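Local coordinates for tegumental protein 20.8 kDa (Clonorchis sinensis, PDB 5X2E) that binds a calcium ion through an EF-hand loop of its N-terminal calmodulin-like domain, and probably serves as a calcium-binding tegumental protein, at residues F3-N16 and L61-K75. Residues are numbered along the deposited sequence; the frame is centred on the assembly and turned at random.
With CA (calcium ion), chain B.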
# COMPACT_ATOMS: atom_id res chain seq x y z
N PHE A 3 -6.95 0.37 5.65
CA PHE A 3 -6.09 -0.12 4.58
C PHE A 3 -5.93 0.94 3.48
O PHE A 3 -4.86 1.02 2.88
CB PHE A 3 -6.64 -1.41 4.00
CG PHE A 3 -6.39 -2.60 4.85
CD1 PHE A 3 -5.09 -2.97 5.18
CD2 PHE A 3 -7.43 -3.39 5.29
CE1 PHE A 3 -4.84 -4.09 5.96
CE2 PHE A 3 -7.18 -4.52 6.06
CZ PHE A 3 -5.88 -4.85 6.39
N ILE A 4 -6.97 1.74 3.24
CA ILE A 4 -6.90 2.81 2.24
C ILE A 4 -5.76 3.78 2.58
O ILE A 4 -4.87 4.05 1.76
CB ILE A 4 -8.27 3.58 2.14
CG1 ILE A 4 -9.34 2.65 1.55
CG2 ILE A 4 -8.12 4.80 1.27
CD1 ILE A 4 -10.80 3.05 1.84
N ASN A 5 -5.77 4.23 3.82
CA ASN A 5 -4.75 5.11 4.35
C ASN A 5 -3.35 4.49 4.31
O ASN A 5 -2.38 5.13 3.92
CB ASN A 5 -5.13 5.43 5.78
CG ASN A 5 -4.31 6.52 6.41
OD1 ASN A 5 -3.19 6.80 6.01
ND2 ASN A 5 -4.87 7.13 7.45
N ILE A 6 -3.24 3.23 4.74
CA ILE A 6 -1.92 2.59 4.83
C ILE A 6 -1.33 2.43 3.42
O ILE A 6 -0.14 2.66 3.23
CB ILE A 6 -2.02 1.25 5.60
CG1 ILE A 6 -2.37 1.54 7.08
CG2 ILE A 6 -0.71 0.46 5.49
CD1 ILE A 6 -2.92 0.35 7.84
N PHE A 7 -2.16 2.08 2.44
CA PHE A 7 -1.67 1.94 1.06
C PHE A 7 -1.04 3.27 0.62
O PHE A 7 0.07 3.31 0.09
CB PHE A 7 -2.77 1.58 0.05
CG PHE A 7 -2.24 1.37 -1.33
CD1 PHE A 7 -1.95 0.09 -1.77
CD2 PHE A 7 -2.03 2.45 -2.19
CE1 PHE A 7 -1.42 -0.13 -3.02
CE2 PHE A 7 -1.48 2.24 -3.45
CZ PHE A 7 -1.18 0.95 -3.86
N VAL A 8 -1.80 4.34 0.80
CA VAL A 8 -1.30 5.66 0.42
C VAL A 8 -0.04 6.03 1.18
O VAL A 8 0.93 6.53 0.60
CB VAL A 8 -2.40 6.71 0.57
CG1 VAL A 8 -1.83 8.13 0.44
CG2 VAL A 8 -3.48 6.45 -0.49
N SER A 9 0.01 5.69 2.47
CA SER A 9 1.23 5.95 3.24
C SER A 9 2.47 5.19 2.75
O SER A 9 3.58 5.72 2.69
CB SER A 9 1.00 5.62 4.69
OG SER A 9 2.12 6.06 5.43
N ILE A 10 2.29 3.92 2.41
CA ILE A 10 3.41 3.12 1.93
C ILE A 10 3.88 3.60 0.54
O ILE A 10 5.08 3.70 0.28
CB ILE A 10 3.03 1.64 1.88
CG1 ILE A 10 2.74 1.11 3.29
CG2 ILE A 10 4.15 0.83 1.22
CD1 ILE A 10 2.07 -0.27 3.29
N ASP A 11 2.92 3.90 -0.33
CA ASP A 11 3.18 4.24 -1.71
C ASP A 11 3.55 5.72 -1.82
O ASP A 11 2.79 6.56 -2.35
CB ASP A 11 1.96 3.92 -2.57
CG ASP A 11 2.19 4.24 -4.01
OD1 ASP A 11 3.33 4.09 -4.50
OD2 ASP A 11 1.22 4.70 -4.66
N LYS A 12 4.72 6.04 -1.29
CA LYS A 12 5.07 7.44 -1.04
C LYS A 12 5.28 8.23 -2.32
O LYS A 12 5.18 9.45 -2.30
CB LYS A 12 6.33 7.50 -0.19
CG LYS A 12 7.46 6.72 -0.76
CD LYS A 12 8.63 6.73 0.19
CE LYS A 12 9.89 6.43 -0.57
NZ LYS A 12 11.07 6.89 0.20
N ASP A 13 5.59 7.56 -3.44
CA ASP A 13 5.76 8.29 -4.70
C ASP A 13 4.48 8.35 -5.54
O ASP A 13 4.48 8.94 -6.63
CB ASP A 13 6.92 7.73 -5.51
CG ASP A 13 6.72 6.29 -5.90
OD1 ASP A 13 5.63 5.69 -5.68
OD2 ASP A 13 7.67 5.74 -6.49
N GLY A 14 3.37 7.82 -5.02
CA GLY A 14 2.10 7.95 -5.72
C GLY A 14 1.98 7.14 -7.00
O GLY A 14 1.06 7.39 -7.77
N THR A 15 2.83 6.15 -7.23
CA THR A 15 2.72 5.42 -8.50
C THR A 15 1.60 4.40 -8.50
O THR A 15 1.31 3.81 -9.55
CB THR A 15 4.05 4.69 -8.85
OG1 THR A 15 4.35 3.74 -7.81
CG2 THR A 15 5.19 5.70 -9.02
N ASN A 16 1.00 4.16 -7.33
CA ASN A 16 -0.01 3.10 -7.17
C ASN A 16 0.54 1.70 -7.42
O ASN A 16 -0.20 0.73 -7.64
CB ASN A 16 -1.24 3.37 -8.05
CG ASN A 16 -1.93 4.64 -7.65
OD1 ASN A 16 -2.30 4.80 -6.49
ND2 ASN A 16 -2.06 5.57 -8.59
N LEU A 61 -8.91 -7.02 -0.99
CA LEU A 61 -9.56 -6.43 0.18
C LEU A 61 -11.01 -6.03 -0.08
O LEU A 61 -11.70 -5.60 0.84
CB LEU A 61 -8.76 -5.21 0.65
CG LEU A 61 -7.37 -5.57 1.16
CD1 LEU A 61 -6.53 -4.33 1.42
CD2 LEU A 61 -7.50 -6.38 2.44
N GLY A 62 -11.47 -6.13 -1.32
CA GLY A 62 -12.83 -5.69 -1.66
C GLY A 62 -12.98 -4.18 -1.77
O GLY A 62 -14.06 -3.65 -1.50
N LEU A 63 -11.90 -3.48 -2.15
CA LEU A 63 -11.91 -2.03 -2.35
C LEU A 63 -11.93 -1.73 -3.85
O LEU A 63 -11.72 -2.62 -4.67
CB LEU A 63 -10.68 -1.39 -1.69
CG LEU A 63 -10.49 -1.63 -0.19
CD1 LEU A 63 -9.07 -1.22 0.25
CD2 LEU A 63 -11.58 -0.92 0.63
N LYS A 64 -12.20 -0.47 -4.20
CA LYS A 64 -12.04 -0.04 -5.59
C LYS A 64 -10.86 0.93 -5.66
O LYS A 64 -10.60 1.63 -4.69
CB LYS A 64 -13.32 0.61 -6.11
CG LYS A 64 -14.52 -0.33 -6.03
CD LYS A 64 -15.83 0.35 -6.39
CE LYS A 64 -17.02 -0.58 -6.13
NZ LYS A 64 -17.69 -1.05 -7.38
N PRO A 65 -10.13 0.95 -6.79
CA PRO A 65 -9.03 1.92 -6.94
C PRO A 65 -9.50 3.36 -6.69
O PRO A 65 -8.75 4.14 -6.09
CB PRO A 65 -8.57 1.71 -8.39
CG PRO A 65 -8.84 0.21 -8.61
CD PRO A 65 -10.12 -0.06 -7.86
N ALA A 66 -10.72 3.70 -7.11
CA ALA A 66 -11.27 5.03 -6.88
C ALA A 66 -11.21 5.47 -5.40
O ALA A 66 -11.03 6.65 -5.13
CB ALA A 66 -12.72 5.10 -7.39
N GLU A 67 -11.32 4.53 -4.46
CA GLU A 67 -11.27 4.86 -3.02
C GLU A 67 -9.88 5.33 -2.56
O GLU A 67 -9.75 6.27 -1.76
CB GLU A 67 -11.69 3.67 -2.18
CG GLU A 67 -13.14 3.34 -2.32
CD GLU A 67 -13.52 2.15 -1.48
OE1 GLU A 67 -13.86 2.35 -0.30
OE2 GLU A 67 -13.47 1.02 -2.02
N ILE A 68 -8.84 4.71 -3.08
CA ILE A 68 -7.50 5.15 -2.75
C ILE A 68 -7.24 6.49 -3.42
O ILE A 68 -6.62 7.37 -2.82
CB ILE A 68 -6.43 4.11 -3.20
CG1 ILE A 68 -6.20 3.05 -2.11
CG2 ILE A 68 -5.09 4.77 -3.49
CD1 ILE A 68 -7.38 2.17 -1.90
N ILE A 69 -7.70 6.64 -4.65
CA ILE A 69 -7.47 7.91 -5.35
C ILE A 69 -8.15 9.08 -4.62
O ILE A 69 -7.56 10.15 -4.47
CB ILE A 69 -7.96 7.82 -6.80
CG1 ILE A 69 -7.12 6.80 -7.58
CG2 ILE A 69 -7.90 9.20 -7.46
CD1 ILE A 69 -7.73 6.48 -8.94
N ASP A 70 -9.37 8.88 -4.16
CA ASP A 70 -10.09 9.92 -3.41
C ASP A 70 -9.30 10.29 -2.18
O ASP A 70 -9.10 11.47 -1.87
CB ASP A 70 -11.47 9.44 -2.99
CG ASP A 70 -12.51 9.74 -4.03
OD1 ASP A 70 -12.25 10.61 -4.88
OD2 ASP A 70 -13.59 9.12 -3.98
N PHE A 71 -8.86 9.26 -1.46
CA PHE A 71 -8.11 9.52 -0.24
C PHE A 71 -6.82 10.26 -0.55
O PHE A 71 -6.45 11.17 0.16
CB PHE A 71 -7.81 8.23 0.52
CG PHE A 71 -7.06 8.45 1.82
CD1 PHE A 71 -5.67 8.39 1.86
CD2 PHE A 71 -7.75 8.71 2.99
CE1 PHE A 71 -4.99 8.62 3.04
CE2 PHE A 71 -7.07 8.92 4.19
CZ PHE A 71 -5.70 8.88 4.21
N ARG A 72 -6.13 9.84 -1.60
CA ARG A 72 -4.92 10.50 -2.03
C ARG A 72 -5.15 11.97 -2.33
O ARG A 72 -4.38 12.82 -1.89
CB ARG A 72 -4.38 9.80 -3.29
CG ARG A 72 -3.08 10.37 -3.87
CD ARG A 72 -1.87 9.59 -3.44
NE ARG A 72 -1.94 8.17 -3.80
CZ ARG A 72 -0.97 7.30 -3.52
NH1 ARG A 72 0.10 7.70 -2.83
NH2 ARG A 72 -1.08 6.02 -3.91
N GLU A 73 -6.21 12.29 -3.07
CA GLU A 73 -6.50 13.67 -3.41
C GLU A 73 -6.84 14.46 -2.14
O GLU A 73 -6.43 15.61 -2.01
CB GLU A 73 -7.65 13.75 -4.42
CG GLU A 73 -7.25 13.19 -5.78
CD GLU A 73 -8.38 13.13 -6.77
OE1 GLU A 73 -9.54 13.35 -6.37
OE2 GLU A 73 -8.07 12.86 -7.96
N GLN A 74 -7.60 13.86 -1.23
CA GLN A 74 -7.99 14.52 0.04
C GLN A 74 -6.81 14.73 0.96
O GLN A 74 -6.71 15.76 1.61
CB GLN A 74 -9.03 13.72 0.81
CG GLN A 74 -10.32 13.56 0.11
CD GLN A 74 -11.22 12.56 0.77
OE1 GLN A 74 -11.06 12.24 1.96
NE2 GLN A 74 -12.19 12.05 0.02
N LYS A 75 -5.93 13.73 1.03
CA LYS A 75 -4.76 13.83 1.90
C LYS A 75 -3.90 14.97 1.42
O LYS A 75 -3.42 15.78 2.21
CB LYS A 75 -3.95 12.52 1.89
CG LYS A 75 -2.66 12.59 2.74
CD LYS A 75 -1.79 11.38 2.46
CE LYS A 75 -0.48 11.39 3.26
NZ LYS A 75 0.45 10.24 2.96
CA CA B . 5.31 3.38 -5.28
O HOH W 1 -1.78 8.20 4.46
O HOH W 2 2.13 9.06 0.72
O HOH W 3 2.09 9.25 5.34
O HOH W 4 7.18 2.47 -6.36
O HOH W 5 -3.49 7.37 -5.96
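Arg-72 reaches from helix 65-79 into the loop after helix 3-10 and grips Asp-11 end-on. Its NH1 donates to Asp-11 O (3.0 Å, N-H...O angle 152°), an acceptor lying almost in the guanidinium plane, while NH2 forms a salt bridge with Asp-11 OD2 at 2.8 Å, met on the anti side. The latter bond is bent, as is the 3.1 Å bond from NH2 to Asn-16 OD1, where the nitrogen stands above the amide carbonyl plane. The chain gets there because CG stands anti to the backbone N (chi1 -179°) and then bends at chi2 and chi3. Val-8 CG2 lies over the centre of one guanidinium face and Gly-14 CA over the opposite one, toward the rim, so the group is sandwiched as well as bonded.

This loop is the calcium site of an EF-hand: Asp-11 OD1 binds the ion at 2.2 Å, with Asp-13, Thr-15, Val-17, Glu-22 and a water completing the shell. Arg-72 is therefore second-shell, holding the carboxylate oxygen that does not ligate the metal; Asn-16 N secures that same OD2 from its syn side.

Behind the polar end, the segments 3-10 and 65-75 of the two helices cross at -66°, their axes 9.4 Å apart. Val-8 is a knob among Ile-68, Phe-71, Arg-72 and Lys-75, and a water joins Val-8 O to Lys-75 NZ. Ile-4 CG2 presses on Phe-71 CB at 3.5 Å, and Asn-5 CA sits over the Phe-71 ring face in a CH-pi contact, 4.1 Å from the centroid. Toward the start of helix 3-10, Leu-61 CD1 lies over a face of the Phe-3 ring.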